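Local coordinates for Non-fluorescent flavoprotein (Photobacterium phosphoreum, PDB 1FVP) that binds flavin mononucleotide carrying a covalently attached myristate, two per subunit, and belongs to the bacterial luciferase family, at residues A[129-134]-A[198-203]; A[140-145]-A[168-173]. One frame throughout, in Å; residues are numbered along the deposited sequence.

In the fold
Interaction 1 is the deeper of the two. It joins strand 126-134 to the end of strand 195-199, and all its touching residues are buried. Interaction 2 sits farther out, where helix 138-155 meets helix 166-171. Its apolar part is buried, while Gln170 is exposed. Interaction 1 mixes parallel backbone bonding with apolar, sulfur and aromatic contacts. Interaction 2 rests mainly on aliphatic packing. Strand 126-134 leads into helix 138-155, and interaction 2 is nested within the loop that interaction 1 closes. The two also meet directly: Asn172 OD1 probably accepts a hydrogen bond from His131 N, and Leu145 packs beside Ser203.

Interaction 1: residues A[129-134]-A[198-203]; sequences MLHVNV and LLCFES. With FMA (6-(3-tetradecanoic acid) flavine mononucleotide), chain D.
Val132 overlaps the edge of the Phe201 ring, where its CG1 lies near the ring plane. The two side chains lie alongside each other with their ends turned the same way. Val132 CG1 is anti to the backbone N (chi1 162°), and the other branch serves the ligand: Val132 CG2 is 3.5 Å from FMA C13. Val134 CG2 and Leu199 CD2 line the same fatty chain, with Leu199 CD2 4.0 Å from FMA C9'. Before this point the strands pair in parallel, Met129 with Leu198 and Leu130 with Leu199. Leu130 N donates to Leu198 O at 3.1 Å. Cys200 N donates to Leu130 O, though the position of that oxygen is less certain. Beyond the pairing, Cys200 CB lies over one face of the His131 imidazole. Cys200 SG stands oblique to it, 3.9 Å from the His131 ring centroid. The thiol sulfur accepts from Glu202 N at 3.5 Å, which ties it to the turn after the strand. Trp96 and Tyr148 pack their rings against His131. The chemistry is thus divided: parallel pairing with the Leu130-Leu198 bond joins the strands, sulfur and aromatic groups pack round His131, and aliphatic branches give the myristate chain an apolar wall.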
ATOM      1  N   MET A 129       9.277  -6.528  -9.352  1.00 17.46           N
ATOM      2  CA  MET A 129       9.980  -6.211  -8.120  1.00 17.11           C
ATOM      3  C   MET A 129      11.408  -6.807  -8.081  1.00 16.99           C
ATOM      4  O   MET A 129      11.568  -8.019  -7.826  1.00 17.20           O
ATOM      5  CB  MET A 129       9.297  -6.659  -6.844  1.00 16.71           C
ATOM      6  CG  MET A 129       7.835  -6.476  -6.747  1.00 17.45           C
ATOM      7  SD  MET A 129       7.328  -6.674  -4.991  1.00 17.69           S
ATOM      8  CE  MET A 129       8.015  -8.295  -4.650  1.00 18.21           C
ATOM      9  N   LEU A 130      12.364  -5.916  -8.236  1.00 16.09           N
ATOM     10  CA  LEU A 130      13.787  -6.157  -8.227  1.00 15.66           C
ATOM     11  C   LEU A 130      14.531  -5.399  -7.102  1.00 15.71           C
ATOM     12  O   LEU A 130      14.271  -4.259  -6.720  1.00 14.71           O
ATOM     13  CB  LEU A 130      14.366  -5.680  -9.561  1.00 15.37           C
ATOM     14  CG  LEU A 130      13.736  -6.014 -10.871  1.00 15.27           C
ATOM     15  CD1 LEU A 130      14.041  -4.938 -11.900  1.00 14.57           C
ATOM     16  CD2 LEU A 130      14.284  -7.367 -11.326  1.00 16.20           C
ATOM     17  N   HIS A 131      15.557  -6.074  -6.634  1.00 16.21           N
ATOM     18  CA  HIS A 131      16.517  -5.719  -5.609  1.00 16.44           C
ATOM     19  C   HIS A 131      17.795  -5.155  -6.209  1.00 17.22           C
ATOM     20  O   HIS A 131      18.798  -5.895  -6.163  1.00 18.48           O
ATOM     21  CB  HIS A 131      16.949  -6.965  -4.762  1.00 14.85           C
ATOM     22  CG  HIS A 131      16.532  -6.778  -3.350  1.00 15.53           C
ATOM     23  ND1 HIS A 131      15.702  -7.572  -2.618  1.00 15.30           N
ATOM     24  CD2 HIS A 131      16.873  -5.737  -2.536  1.00 16.37           C
ATOM     25  CE1 HIS A 131      15.567  -7.037  -1.405  1.00 15.79           C
ATOM     26  NE2 HIS A 131      16.247  -5.927  -1.327  1.00 16.35           N
ATOM     27  N   VAL A 132      17.822  -3.964  -6.744  1.00 17.59           N
ATOM     28  CA  VAL A 132      19.048  -3.384  -7.320  1.00 18.42           C
ATOM     29  C   VAL A 132      20.188  -3.223  -6.316  1.00 19.03           C
ATOM     30  O   VAL A 132      20.003  -3.057  -5.091  1.00 19.53           O
ATOM     31  CB  VAL A 132      18.685  -2.017  -7.944  1.00 18.27           C
ATOM     32  CG1 VAL A 132      19.865  -1.107  -8.185  1.00 18.46           C
ATOM     33  CG2 VAL A 132      17.935  -2.225  -9.251  1.00 19.79           C
ATOM     34  N   ASN A 133      21.389  -3.237  -6.871  1.00 19.33           N
ATOM     35  CA  ASN A 133      22.651  -3.047  -6.117  1.00 19.48           C
ATOM     36  C   ASN A 133      23.716  -2.763  -7.181  1.00 19.80           C
ATOM     37  O   ASN A 133      24.157  -3.751  -7.753  1.00 18.92           O
ATOM     38  CB  ASN A 133      23.007  -4.214  -5.223  1.00 18.60           C
ATOM     39  CG  ASN A 133      24.329  -4.013  -4.520  1.00 17.88           C
ATOM     40  OD1 ASN A 133      25.247  -3.496  -5.139  1.00 17.98           O
ATOM     41  ND2 ASN A 133      24.457  -4.385  -3.256  1.00 18.52           N
ATOM     42  N   VAL A 134      24.051  -1.516  -7.365  1.00 21.38           N
ATOM     43  CA  VAL A 134      25.026  -1.111  -8.385  1.00 23.94           C
ATOM     44  C   VAL A 134      26.403  -0.764  -7.857  1.00 25.72           C
ATOM     45  O   VAL A 134      26.557   0.200  -7.086  1.00 26.64           O
ATOM     46  CB  VAL A 134      24.387   0.069  -9.171  1.00 24.16           C
ATOM     47  CG1 VAL A 134      25.374   1.058  -9.768  1.00 24.06           C
ATOM     48  CG2 VAL A 134      23.450  -0.444 -10.250  1.00 24.71           C
ATOM     49  N   LEU A 198       9.311  -1.856  -9.453  1.00 16.35           N
ATOM     50  CA  LEU A 198       9.355  -1.535  -8.031  1.00 17.53           C
ATOM     51  C   LEU A 198      10.743  -2.120  -7.708  1.00 18.58           C
ATOM     52  O   LEU A 198      10.765  -3.370  -7.627  1.00 19.80           O
ATOM     53  CB  LEU A 198       8.215  -2.258  -7.347  1.00 17.30           C
ATOM     54  CG  LEU A 198       6.819  -1.705  -7.412  1.00 17.59           C
ATOM     55  CD1 LEU A 198       6.013  -2.166  -6.193  1.00 17.60           C
ATOM     56  CD2 LEU A 198       6.896  -0.177  -7.446  1.00 18.67           C
ATOM     57  N   LEU A 199      11.731  -1.267  -7.611  1.00 18.16           N
ATOM     58  CA  LEU A 199      13.104  -1.708  -7.390  1.00 17.57           C
ATOM     59  C   LEU A 199      13.694  -1.250  -6.079  1.00 18.18           C
ATOM     60  O   LEU A 199      13.886  -0.038  -5.907  1.00 18.88           O
ATOM     61  CB  LEU A 199      13.881  -1.245  -8.645  1.00 16.55           C
ATOM     62  CG  LEU A 199      13.429  -0.003  -9.381  1.00 15.70           C
ATOM     63  CD1 LEU A 199      13.362   1.221  -8.477  1.00 15.22           C
ATOM     64  CD2 LEU A 199      14.389   0.309 -10.520  1.00 15.55           C
ATOM     65  N   CYS A 200      14.018  -2.180  -5.208  1.00 18.60           N
ATOM     66  CA  CYS A 200      14.611  -1.951  -3.888  1.00 18.79           C
ATOM     67  C   CYS A 200      16.086  -1.601  -3.980  1.00 18.78           C
ATOM     68  O   CYS A 200      16.827  -2.517  -4.394  1.00 20.03           O
ATOM     69  CB  CYS A 200      14.529  -3.242  -3.049  1.00 19.01           C
ATOM     70  SG  CYS A 200      15.100  -3.031  -1.335  1.00 20.70           S
ATOM     71  N   PHE A 201      16.515  -0.421  -3.598  1.00 18.42           N
ATOM     72  CA  PHE A 201      17.959  -0.098  -3.669  1.00 17.37           C
ATOM     73  C   PHE A 201      18.520  -0.172  -2.247  1.00 17.17           C
ATOM     74  O   PHE A 201      19.430   0.614  -1.933  1.00 17.28           O
ATOM     75  CB  PHE A 201      18.219   1.274  -4.222  1.00 17.62           C
ATOM     76  CG  PHE A 201      17.765   1.760  -5.543  1.00 17.80           C
ATOM     77  CD1 PHE A 201      18.423   1.357  -6.702  1.00 18.16           C
ATOM     78  CD2 PHE A 201      16.716   2.673  -5.653  1.00 17.79           C
ATOM     79  CE1 PHE A 201      18.029   1.795  -7.955  1.00 18.46           C
ATOM     80  CE2 PHE A 201      16.292   3.144  -6.891  1.00 17.75           C
ATOM     81  CZ  PHE A 201      16.963   2.693  -8.039  1.00 18.52           C
ATOM     82  N   GLU A 202      17.996  -1.036  -1.417  1.00 17.18           N
ATOM     83  CA  GLU A 202      18.417  -1.116  -0.022  1.00 16.95           C
ATOM     84  C   GLU A 202      19.497  -2.120   0.282  1.00 17.25           C
ATOM     85  O   GLU A 202      19.734  -2.339   1.496  1.00 17.99           O
ATOM     86  CB  GLU A 202      17.280  -1.473   0.937  1.00 17.33           C
ATOM     87  CG  GLU A 202      16.082  -0.613   1.221  1.00 16.76           C
ATOM     88  CD  GLU A 202      16.341   0.862   1.282  1.00 16.74           C
ATOM     89  OE1 GLU A 202      16.384   1.607   0.318  1.00 16.70           O
ATOM     90  OE2 GLU A 202      16.497   1.235   2.461  1.00 17.13           O
ATOM     91  N   SER A 203      20.093  -2.735  -0.705  1.00 17.31           N
ATOM     92  CA  SER A 203      21.152  -3.722  -0.322  1.00 17.31           C
ATOM     93  C   SER A 203      22.398  -2.865  -0.171  1.00 17.86           C
ATOM     94  O   SER A 203      23.306  -3.197   0.587  1.00 19.04           O
ATOM     95  CB  SER A 203      21.242  -4.821  -1.330  1.00 17.87           C
ATOM     96  OG  SER A 203      20.603  -4.461  -2.557  1.00 19.26           O
TER
HETATM   97  N1  FMA D 233      11.280   0.437 -24.546  1.00 60.48           N
HETATM   98  C2  FMA D 233      10.158   1.081 -24.220  1.00 60.72           C
HETATM   99  O2  FMA D 233       9.085   0.964 -24.679  1.00 61.31           O
HETATM  100  N3  FMA D 233      10.197   2.076 -23.157  1.00 60.32           N
HETATM  101  C4  FMA D 233      11.345   2.353 -22.507  1.00 60.08           C
HETATM  102  O4  FMA D 233      11.329   3.194 -21.634  1.00 60.17           O
HETATM  103  C4A FMA D 233      12.536   1.654 -22.876  1.00 59.98           C
HETATM  104  N5  FMA D 233      13.702   1.848 -22.312  1.00 59.61           N
HETATM  105  C5A FMA D 233      14.853   1.228 -22.616  1.00 59.09           C
HETATM  106  C6  FMA D 233      16.049   1.499 -21.958  1.00 58.14           C
HETATM  107  C7  FMA D 233      17.172   0.810 -22.341  1.00 58.58           C
HETATM  108  C7M FMA D 233      18.575   1.020 -21.671  1.00 58.82           C
HETATM  109  C8  FMA D 233      17.137  -0.168 -23.403  1.00 58.87           C
HETATM  110  C8M FMA D 233      18.334  -0.939 -23.857  1.00 58.53           C
HETATM  111  C9  FMA D 233      15.935  -0.408 -24.036  1.00 59.24           C
HETATM  112  C9A FMA D 233      14.782   0.235 -23.694  1.00 59.43           C
HETATM  113  N10 FMA D 233      13.542   0.032 -24.286  1.00 59.88           N
HETATM  114  C10 FMA D 233      12.410   0.662 -23.976  1.00 60.07           C
HETATM  115  C1B FMA D 233      13.411  -0.996 -25.411  1.00 60.34           C
HETATM  116  C2B FMA D 233      11.971  -1.657 -25.541  1.00 61.21           C
HETATM  117  O2B FMA D 233      12.300  -3.034 -25.554  1.00 61.05           O
HETATM  118  C3B FMA D 233      11.308  -1.171 -26.810  1.00 62.19           C
HETATM  119  O3' FMA D 233      11.860   0.031 -27.243  1.00 62.26           O
HETATM  120  C4B FMA D 233       9.785  -1.015 -26.743  1.00 63.13           C
HETATM  121  O4' FMA D 233       9.146  -2.288 -26.368  1.00 62.91           O
HETATM  122  C5B FMA D 233       9.219  -0.588 -28.126  1.00 64.30           C
HETATM  123  O5' FMA D 233       8.202  -1.686 -28.527  1.00 65.69           O
HETATM  124  P   FMA D 233       8.105  -2.480 -29.889  1.00 66.69           P
HETATM  125  O1P FMA D 233       7.682  -1.317 -30.853  1.00 66.42           O
HETATM  126  O2P FMA D 233       9.423  -3.004 -30.192  1.00 66.35           O
HETATM  127  O3P FMA D 233       7.239  -3.540 -29.702  1.00 66.81           O
HETATM  128  C1' FMA D 233      16.614   4.921 -20.767  0.92 56.81           C
HETATM  129  O1' FMA D 233      17.847   4.541 -20.779  0.84 56.91           O
HETATM  130  O2' FMA D 233      16.359   6.127 -20.853  0.69 56.83           O
HETATM  131  C2' FMA D 233      15.693   3.901 -21.349  0.94 56.80           C
HETATM  132  C3' FMA D 233      16.023   2.483 -20.863  0.98 56.83           C
HETATM  133  C4' FMA D 233      15.129   2.166 -19.703  1.00 55.71           C
HETATM  134  C5' FMA D 233      15.611   2.394 -18.291  1.00 54.27           C
HETATM  135  C6' FMA D 233      15.298   1.250 -17.359  1.00 52.90           C
HETATM  136  C7' FMA D 233      15.168   1.694 -15.908  1.00 51.63           C
HETATM  137  C8' FMA D 233      16.127   1.116 -14.956  1.00 50.39           C
HETATM  138  C9' FMA D 233      15.769  -0.151 -14.197  1.00 49.40           C
HETATM  139  C11 FMA D 233      16.947  -0.819 -13.557  1.00 48.72           C
HETATM  140  C12 FMA D 233      18.056  -0.058 -12.929  1.00 48.26           C
HETATM  141  C13 FMA D 233      19.139  -0.784 -12.201  1.00 47.59           C
HETATM  142  C14 FMA D 233      20.194   0.046 -11.542  1.00 47.07           C
HETATM  143  C15 FMA D 233      20.704   1.197 -12.362  1.00 46.97           C

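Interaction 2: residues A[140-145]-A[168-173]; sequences VAKEEL and IIQSNV
Leu145 and Ile169 pass in opposite senses, and Leu145 CD2 lies 3.4 Å from Ile169 CG2. Ile169 points toward helix 138-155 and reaches Lys142 with both branches. Ile169 CG2 is 4.2 Å from Lys142 CG, and Ile169 CD1 is 4.0 Å from Lys142 O. Leu145 has its CG anti to the backbone N (chi1 177°), which extends the side chain toward the second helix. There Leu145 CD2 also approaches Asn172 CB at 4.3 Å. The aliphatic part of Lys142 crosses Ile169 at a slant, and its amino end comes close to the exposed Gln170. Asn172, just past the end of helix 166-171, is held by the last turn of that helix. Asn172 ND2 donates to Ile168 O at 2.9 Å, from above the carbonyl plane, and Asn172 N donates to the same oxygen at 2.7 Å. Asn172 ND2 is also bonded to Trp96 O, so the carboxamide is fixed at the helix end. Thr174, in strand 174-175, is touched by Lys142, Leu145 and Ile169. Next to it, Val173 contacts the flavin ligand. Helices 138-155 and 166-171 thus pack on each other and on Thr174, consistent with the beta/alpha architecture of the bacterial luciferase family.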
ATOM      1  N   VAL A 140      31.562  -7.050  -5.725  1.00 28.72           N
ATOM      2  CA  VAL A 140      31.342  -6.512  -4.359  1.00 27.53           C
ATOM      3  C   VAL A 140      29.830  -6.440  -4.159  1.00 27.81           C
ATOM      4  O   VAL A 140      29.274  -6.845  -3.128  1.00 27.60           O
ATOM      5  CB  VAL A 140      32.171  -5.235  -4.231  1.00 26.31           C
ATOM      6  CG1 VAL A 140      31.874  -4.373  -3.024  1.00 25.66           C
ATOM      7  CG2 VAL A 140      33.656  -5.547  -4.302  1.00 25.66           C
ATOM      8  N   ALA A 141      29.177  -5.969  -5.201  1.00 27.78           N
ATOM      9  CA  ALA A 141      27.747  -5.766  -5.368  1.00 27.42           C
ATOM     10  C   ALA A 141      26.903  -7.012  -5.097  1.00 27.36           C
ATOM     11  O   ALA A 141      25.845  -6.909  -4.466  1.00 26.71           O
ATOM     12  CB  ALA A 141      27.486  -5.283  -6.796  1.00 27.01           C
ATOM     13  N   LYS A 142      27.379  -8.123  -5.600  1.00 27.44           N
ATOM     14  CA  LYS A 142      26.780  -9.439  -5.471  1.00 28.18           C
ATOM     15  C   LYS A 142      27.014 -10.041  -4.090  1.00 28.97           C
ATOM     16  O   LYS A 142      26.178 -10.784  -3.541  1.00 28.96           O
ATOM     17  CB  LYS A 142      27.361 -10.390  -6.514  1.00 28.65           C
ATOM     18  CG  LYS A 142      26.697 -10.280  -7.887  1.00 29.63           C
ATOM     19  CD  LYS A 142      26.982 -11.474  -8.773  1.00 30.54           C
ATOM     20  CE  LYS A 142      26.948 -12.799  -8.030  1.00 31.93           C
ATOM     21  NZ  LYS A 142      27.135 -13.944  -8.970  1.00 33.32           N
ATOM     22  N   GLU A 143      28.187  -9.744  -3.532  1.00 29.88           N
ATOM     23  CA  GLU A 143      28.489 -10.275  -2.192  1.00 30.45           C
ATOM     24  C   GLU A 143      27.825  -9.344  -1.186  1.00 29.88           C
ATOM     25  O   GLU A 143      27.827  -9.699  -0.002  1.00 30.78           O
ATOM     26  CB  GLU A 143      29.935 -10.530  -1.830  1.00 32.05           C
ATOM     27  CG  GLU A 143      30.565 -11.863  -2.242  1.00 33.93           C
ATOM     28  CD  GLU A 143      30.711 -12.177  -3.706  1.00 35.17           C
ATOM     29  OE1 GLU A 143      31.617 -11.884  -4.479  1.00 34.87           O
ATOM     30  OE2 GLU A 143      29.742 -12.854  -4.153  1.00 36.90           O
ATOM     31  N   GLU A 144      27.262  -8.243  -1.653  1.00 28.99           N
ATOM     32  CA  GLU A 144      26.584  -7.285  -0.769  1.00 27.83           C
ATOM     33  C   GLU A 144      25.093  -7.601  -0.732  1.00 27.90           C
ATOM     34  O   GLU A 144      24.458  -7.482   0.330  1.00 28.27           O
ATOM     35  CB  GLU A 144      26.750  -5.818  -1.136  1.00 26.46           C
ATOM     36  CG  GLU A 144      26.958  -4.821  -0.019  1.00 26.00           C
ATOM     37  CD  GLU A 144      26.948  -3.349  -0.226  1.00 25.26           C
ATOM     38  OE1 GLU A 144      27.261  -2.740  -1.232  1.00 25.42           O
ATOM     39  OE2 GLU A 144      26.589  -2.699   0.787  1.00 23.84           O
ATOM     40  N   LEU A 145      24.557  -8.014  -1.865  1.00 27.74           N
ATOM     41  CA  LEU A 145      23.125  -8.355  -1.980  1.00 27.82           C
ATOM     42  C   LEU A 145      22.880  -9.728  -1.362  1.00 29.18           C
ATOM     43  O   LEU A 145      21.745 -10.013  -0.947  1.00 29.04           O
ATOM     44  CB  LEU A 145      22.674  -8.155  -3.411  1.00 25.27           C
ATOM     45  CG  LEU A 145      21.279  -8.484  -3.867  1.00 23.57           C
ATOM     46  CD1 LEU A 145      20.326  -7.324  -3.655  1.00 23.15           C
ATOM     47  CD2 LEU A 145      21.320  -8.808  -5.360  1.00 22.56           C
ATOM     48  N   ILE A 168      18.588 -16.230  -7.354  1.00 38.42           N
ATOM     49  CA  ILE A 168      17.725 -15.100  -6.984  1.00 36.86           C
ATOM     50  C   ILE A 168      18.523 -13.857  -7.400  1.00 36.83           C
ATOM     51  O   ILE A 168      18.002 -13.070  -8.193  1.00 37.46           O
ATOM     52  CB  ILE A 168      17.298 -15.001  -5.500  1.00 35.83           C
ATOM     53  CG1 ILE A 168      16.565 -16.278  -5.040  1.00 34.77           C
ATOM     54  CG2 ILE A 168      16.426 -13.730  -5.252  1.00 35.54           C
ATOM     55  CD1 ILE A 168      16.398 -16.362  -3.502  1.00 34.57           C
ATOM     56  N   ILE A 169      19.742 -13.798  -6.870  1.00 36.33           N
ATOM     57  CA  ILE A 169      20.636 -12.674  -7.171  1.00 35.38           C
ATOM     58  C   ILE A 169      20.813 -12.534  -8.687  1.00 34.88           C
ATOM     59  O   ILE A 169      20.703 -11.422  -9.223  1.00 34.36           O
ATOM     60  CB  ILE A 169      22.013 -12.749  -6.453  1.00 35.55           C
ATOM     61  CG1 ILE A 169      21.876 -12.950  -4.934  1.00 35.47           C
ATOM     62  CG2 ILE A 169      22.860 -11.473  -6.780  1.00 36.28           C
ATOM     63  CD1 ILE A 169      23.210 -13.377  -4.244  1.00 35.45           C
ATOM     64  N   GLN A 170      21.080 -13.671  -9.305  1.00 34.71           N
ATOM     65  CA  GLN A 170      21.273 -13.735 -10.762  1.00 34.90           C
ATOM     66  C   GLN A 170      20.016 -13.202 -11.462  1.00 34.55           C
ATOM     67  O   GLN A 170      20.123 -12.659 -12.580  1.00 35.13           O
ATOM     68  CB  GLN A 170      21.624 -15.124 -11.248  1.00 36.39           C
ATOM     69  CG  GLN A 170      22.997 -15.628 -10.898  1.00 39.16           C
ATOM     70  CD  GLN A 170      24.117 -14.965 -11.672  1.00 41.01           C
ATOM     71  OE1 GLN A 170      24.039 -14.782 -12.894  1.00 41.93           O
ATOM     72  NE2 GLN A 170      25.165 -14.609 -10.922  1.00 41.25           N
ATOM     73  N   SER A 171      18.877 -13.365 -10.813  1.00 33.36           N
ATOM     74  CA  SER A 171      17.589 -12.902 -11.344  1.00 32.37           C
ATOM     75  C   SER A 171      17.469 -11.392 -11.074  1.00 32.22           C
ATOM     76  O   SER A 171      16.970 -10.638 -11.927  1.00 32.08           O
ATOM     77  CB  SER A 171      16.398 -13.616 -10.752  1.00 31.74           C
ATOM     78  OG  SER A 171      16.331 -14.996 -11.005  1.00 31.38           O
ATOM     79  N   ASN A 172      17.942 -11.028  -9.889  1.00 31.45           N
ATOM     80  CA  ASN A 172      17.921  -9.621  -9.439  1.00 30.86           C
ATOM     81  C   ASN A 172      18.919  -8.790 -10.243  1.00 30.13           C
ATOM     82  O   ASN A 172      19.672  -9.351 -11.056  1.00 29.86           O
ATOM     83  CB  ASN A 172      18.001  -9.556  -7.922  1.00 31.23           C
ATOM     84  CG  ASN A 172      16.647  -9.844  -7.291  1.00 31.61           C
ATOM     85  OD1 ASN A 172      15.899  -8.893  -7.035  1.00 32.24           O
ATOM     86  ND2 ASN A 172      16.281 -11.092  -7.021  1.00 31.90           N
ATOM     87  N   VAL A 173      18.906  -7.490 -10.016  1.00 29.62           N
ATOM     88  CA  VAL A 173      19.707  -6.458 -10.684  1.00 28.73           C
ATOM     89  C   VAL A 173      20.945  -5.949  -9.966  1.00 28.81           C
ATOM     90  O   VAL A 173      20.852  -5.252  -8.938  1.00 29.12           O
ATOM     91  CB  VAL A 173      18.692  -5.314 -10.961  1.00 27.64           C
ATOM     92  CG1 VAL A 173      19.301  -4.174 -11.733  1.00 28.53           C
ATOM     93  CG2 VAL A 173      17.470  -5.847 -11.678  1.00 27.69           C
TER